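Local coordinates for protein Ufm1-specific protease (Caenorhabditis elegans, PDB 5EJJ) that acts as a thiol protease that cleaves the peptide bond at the C-terminal glycine of the ubiquitin-like modifier ufm-1, freeing it from target proteins, at residues R283-Y293 against H303-E314. Residues are numbered along the deposited sequence; the frame is centred on the assembly and turned at random.
Sequences RGVTTTTSATY and HLQLPTKWTDNE
Two donors grip Q305 OE1: S290 OG across the strands at 2.6 Å, on a lone pair in the amide plane, and R267 NH1 of helix 253-280. The glutamine chain bends at chi2 (-60°), which turns its amide toward S290 instead of out along the strand. The same R267 NH1 also bonds A291 O, so one guanidinium ties both strands to that helix. On the face that carries A291, L304 and L306, L306 CD1 packs on A291 CB (3.7 Å) and meets the Y293 ring at its edge, while L304 CD1 approaches Y293 CE1 obliquely.

Strands 289-293 and 302-306 form a two-stranded antiparallel hairpin within the UfSP2 N-terminal family region, away from the proposed active site. T289 pairs with L306 and A291 with L304 as hydrogen-bonded pairs; the bond from A291 N to L304 O is 2.9 Å and nearly straight at 169°. Beyond P307, T308 OG1 shares a hydrogen bond of 2.7 Å with T289 OG1, and a water also bonds T308 OG1.

Farther along, W310 lies sandwiched. P307 CB sits over the centre of one indole face, and R283 crosses the opposite one, its CD 3.6 Å from the centroid of the five-membered ring and its CZ 4.2 Å from that of the six-membered ring, a CH-pi and a cation-pi contact together. At the indole edge NE1 gives a weak, bent bond to T286 OG1. R283 NH1 forms a long salt bridge with E314 OE2 (3.4 Å), while E314 OE1 accepts from T311 N and E314 N donates to T311 OG1, the capping box that opens helix 312-325.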
# COMPACT_ATOMS: atom_id res chain seq x y z
N ARG A 283 -2.62 -28.15 8.21
CA ARG A 283 -3.19 -27.73 6.93
C ARG A 283 -2.30 -28.27 5.82
O ARG A 283 -2.50 -27.98 4.64
CB ARG A 283 -3.31 -26.20 6.85
CG ARG A 283 -4.30 -25.60 7.84
CD ARG A 283 -4.48 -24.10 7.64
NE ARG A 283 -3.87 -23.34 8.73
CZ ARG A 283 -4.54 -22.81 9.75
NH1 ARG A 283 -5.86 -22.93 9.82
NH2 ARG A 283 -3.87 -22.14 10.69
N GLY A 284 -1.30 -29.05 6.23
CA GLY A 284 -0.40 -29.69 5.30
C GLY A 284 0.75 -28.78 4.92
O GLY A 284 0.91 -27.71 5.51
N VAL A 285 1.55 -29.21 3.94
CA VAL A 285 2.55 -28.34 3.35
C VAL A 285 1.96 -27.57 2.19
O VAL A 285 1.62 -28.12 1.15
CB VAL A 285 3.78 -29.09 2.90
CG1 VAL A 285 4.70 -28.17 2.14
CG2 VAL A 285 4.51 -29.66 4.10
N THR A 286 1.85 -26.27 2.40
CA THR A 286 1.19 -25.36 1.50
C THR A 286 2.21 -24.63 0.66
O THR A 286 3.32 -24.33 1.11
CB THR A 286 0.47 -24.29 2.36
OG1 THR A 286 -0.40 -24.94 3.31
CG2 THR A 286 -0.31 -23.24 1.50
N THR A 287 1.86 -24.32 -0.57
CA THR A 287 2.72 -23.45 -1.33
C THR A 287 2.31 -21.99 -1.07
O THR A 287 1.16 -21.72 -0.72
CB THR A 287 2.69 -23.84 -2.79
OG1 THR A 287 3.63 -23.04 -3.50
CG2 THR A 287 1.32 -23.65 -3.35
N THR A 288 3.24 -21.04 -1.20
CA THR A 288 2.94 -19.62 -0.90
C THR A 288 2.94 -18.69 -2.11
O THR A 288 3.48 -19.02 -3.16
CB THR A 288 3.90 -19.04 0.17
OG1 THR A 288 5.25 -19.02 -0.33
CG2 THR A 288 3.85 -19.85 1.46
N THR A 289 2.33 -17.51 -1.95
CA THR A 289 2.39 -16.42 -2.94
C THR A 289 3.12 -15.24 -2.35
O THR A 289 2.82 -14.81 -1.23
CB THR A 289 0.99 -15.84 -3.34
OG1 THR A 289 0.14 -16.85 -3.90
CG2 THR A 289 1.16 -14.73 -4.35
N SER A 290 4.04 -14.67 -3.12
CA SER A 290 4.74 -13.48 -2.65
C SER A 290 3.98 -12.18 -2.89
O SER A 290 3.61 -11.86 -4.02
CB SER A 290 6.12 -13.40 -3.28
OG SER A 290 7.08 -13.80 -2.32
N ALA A 291 3.79 -11.41 -1.82
CA ALA A 291 3.14 -10.11 -1.92
C ALA A 291 3.96 -9.00 -1.26
O ALA A 291 4.72 -9.25 -0.31
CB ALA A 291 1.74 -10.17 -1.31
N THR A 292 3.78 -7.79 -1.76
CA THR A 292 4.32 -6.58 -1.14
C THR A 292 3.17 -5.57 -0.99
O THR A 292 2.34 -5.43 -1.89
CB THR A 292 5.44 -5.96 -1.99
OG1 THR A 292 6.39 -6.97 -2.33
CG2 THR A 292 6.14 -4.90 -1.23
N TYR A 293 3.12 -4.90 0.15
CA TYR A 293 2.08 -3.94 0.43
C TYR A 293 2.68 -2.67 0.95
O TYR A 293 3.83 -2.64 1.40
CB TYR A 293 1.15 -4.46 1.51
CG TYR A 293 0.51 -5.76 1.19
CD1 TYR A 293 1.10 -6.96 1.55
CD2 TYR A 293 -0.70 -5.80 0.53
CE1 TYR A 293 0.51 -8.17 1.25
CE2 TYR A 293 -1.31 -6.99 0.23
CZ TYR A 293 -0.70 -8.17 0.58
OH TYR A 293 -1.33 -9.34 0.26
N HIS A 303 6.37 -6.95 3.65
CA HIS A 303 6.69 -8.05 2.75
C HIS A 303 6.20 -9.35 3.31
O HIS A 303 6.52 -9.70 4.43
CB HIS A 303 8.18 -8.14 2.54
CG HIS A 303 8.83 -6.82 2.28
ND1 HIS A 303 9.25 -6.44 1.03
CD2 HIS A 303 9.13 -5.80 3.11
CE1 HIS A 303 9.79 -5.24 1.11
NE2 HIS A 303 9.72 -4.82 2.36
N LEU A 304 5.42 -10.10 2.55
CA LEU A 304 4.81 -11.28 3.11
C LEU A 304 4.71 -12.40 2.10
O LEU A 304 4.42 -12.17 0.92
CB LEU A 304 3.41 -10.95 3.64
CG LEU A 304 3.28 -9.92 4.75
CD1 LEU A 304 1.82 -9.61 4.97
CD2 LEU A 304 3.94 -10.41 6.02
N GLN A 305 4.98 -13.61 2.58
CA GLN A 305 4.68 -14.84 1.87
C GLN A 305 3.29 -15.24 2.34
O GLN A 305 3.06 -15.39 3.55
CB GLN A 305 5.69 -15.91 2.25
CG GLN A 305 7.09 -15.46 2.02
CD GLN A 305 7.29 -15.13 0.58
OE1 GLN A 305 7.41 -13.96 0.21
NE2 GLN A 305 7.29 -16.15 -0.27
N LEU A 306 2.36 -15.37 1.39
CA LEU A 306 0.95 -15.62 1.72
C LEU A 306 0.52 -17.08 1.49
O LEU A 306 0.76 -17.64 0.41
CB LEU A 306 0.06 -14.69 0.92
CG LEU A 306 0.21 -13.22 1.24
CD1 LEU A 306 -0.64 -12.44 0.29
CD2 LEU A 306 -0.19 -12.98 2.67
N PRO A 307 -0.11 -17.69 2.50
CA PRO A 307 -0.58 -19.08 2.38
C PRO A 307 -1.84 -19.19 1.53
O PRO A 307 -2.94 -19.22 2.06
CB PRO A 307 -0.86 -19.48 3.84
CG PRO A 307 -1.08 -18.19 4.57
CD PRO A 307 -0.23 -17.16 3.86
N THR A 308 -1.68 -19.25 0.22
CA THR A 308 -2.83 -19.17 -0.69
C THR A 308 -3.47 -20.52 -1.08
O THR A 308 -4.43 -20.55 -1.86
CB THR A 308 -2.48 -18.40 -1.96
OG1 THR A 308 -1.14 -18.74 -2.38
CG2 THR A 308 -2.61 -16.91 -1.73
N LYS A 309 -2.94 -21.62 -0.55
CA LYS A 309 -3.57 -22.91 -0.77
C LYS A 309 -4.37 -23.35 0.45
O LYS A 309 -4.94 -24.42 0.45
CB LYS A 309 -2.54 -23.98 -1.15
CG LYS A 309 -2.03 -23.86 -2.59
CD LYS A 309 -3.15 -23.97 -3.62
CE LYS A 309 -2.63 -23.81 -5.05
NZ LYS A 309 -3.71 -24.01 -6.07
N TRP A 310 -4.41 -22.51 1.48
CA TRP A 310 -5.34 -22.72 2.60
C TRP A 310 -6.80 -22.48 2.14
O TRP A 310 -7.06 -22.00 1.02
CB TRP A 310 -5.00 -21.78 3.77
CG TRP A 310 -3.71 -22.10 4.51
CD1 TRP A 310 -2.83 -23.11 4.24
CD2 TRP A 310 -3.17 -21.40 5.65
NE1 TRP A 310 -1.78 -23.08 5.13
CE2 TRP A 310 -1.96 -22.04 6.00
CE3 TRP A 310 -3.58 -20.29 6.39
CZ2 TRP A 310 -1.18 -21.61 7.06
CZ3 TRP A 310 -2.79 -19.87 7.45
CH2 TRP A 310 -1.61 -20.53 7.77
N THR A 311 -7.75 -22.81 3.01
CA THR A 311 -9.16 -22.52 2.70
C THR A 311 -9.39 -21.01 2.74
O THR A 311 -8.72 -20.31 3.51
CB THR A 311 -10.12 -23.16 3.72
OG1 THR A 311 -10.15 -22.37 4.92
CG2 THR A 311 -9.70 -24.58 4.06
N ASP A 312 -10.34 -20.52 1.94
CA ASP A 312 -10.71 -19.10 1.97
C ASP A 312 -10.90 -18.60 3.39
O ASP A 312 -10.52 -17.47 3.73
CB ASP A 312 -11.99 -18.84 1.16
CG ASP A 312 -11.76 -18.93 -0.33
OD1 ASP A 312 -11.86 -20.05 -0.89
OD2 ASP A 312 -11.48 -17.88 -0.95
N ASN A 313 -11.47 -19.44 4.24
CA ASN A 313 -11.70 -19.02 5.60
C ASN A 313 -10.40 -18.97 6.38
O ASN A 313 -10.18 -18.05 7.18
CB ASN A 313 -12.68 -19.95 6.30
CG ASN A 313 -13.26 -19.31 7.54
OD1 ASN A 313 -14.03 -18.35 7.44
ND2 ASN A 313 -12.88 -19.82 8.72
N GLU A 314 -9.56 -19.96 6.16
CA GLU A 314 -8.31 -20.03 6.90
C GLU A 314 -7.42 -18.85 6.51
O GLU A 314 -6.64 -18.35 7.33
CB GLU A 314 -7.62 -21.37 6.64
CG GLU A 314 -8.24 -22.52 7.41
CD GLU A 314 -7.72 -23.87 6.97
OE1 GLU A 314 -7.21 -23.97 5.82
OE2 GLU A 314 -7.79 -24.83 7.78
O HOH W 1 0.31 -20.70 -3.85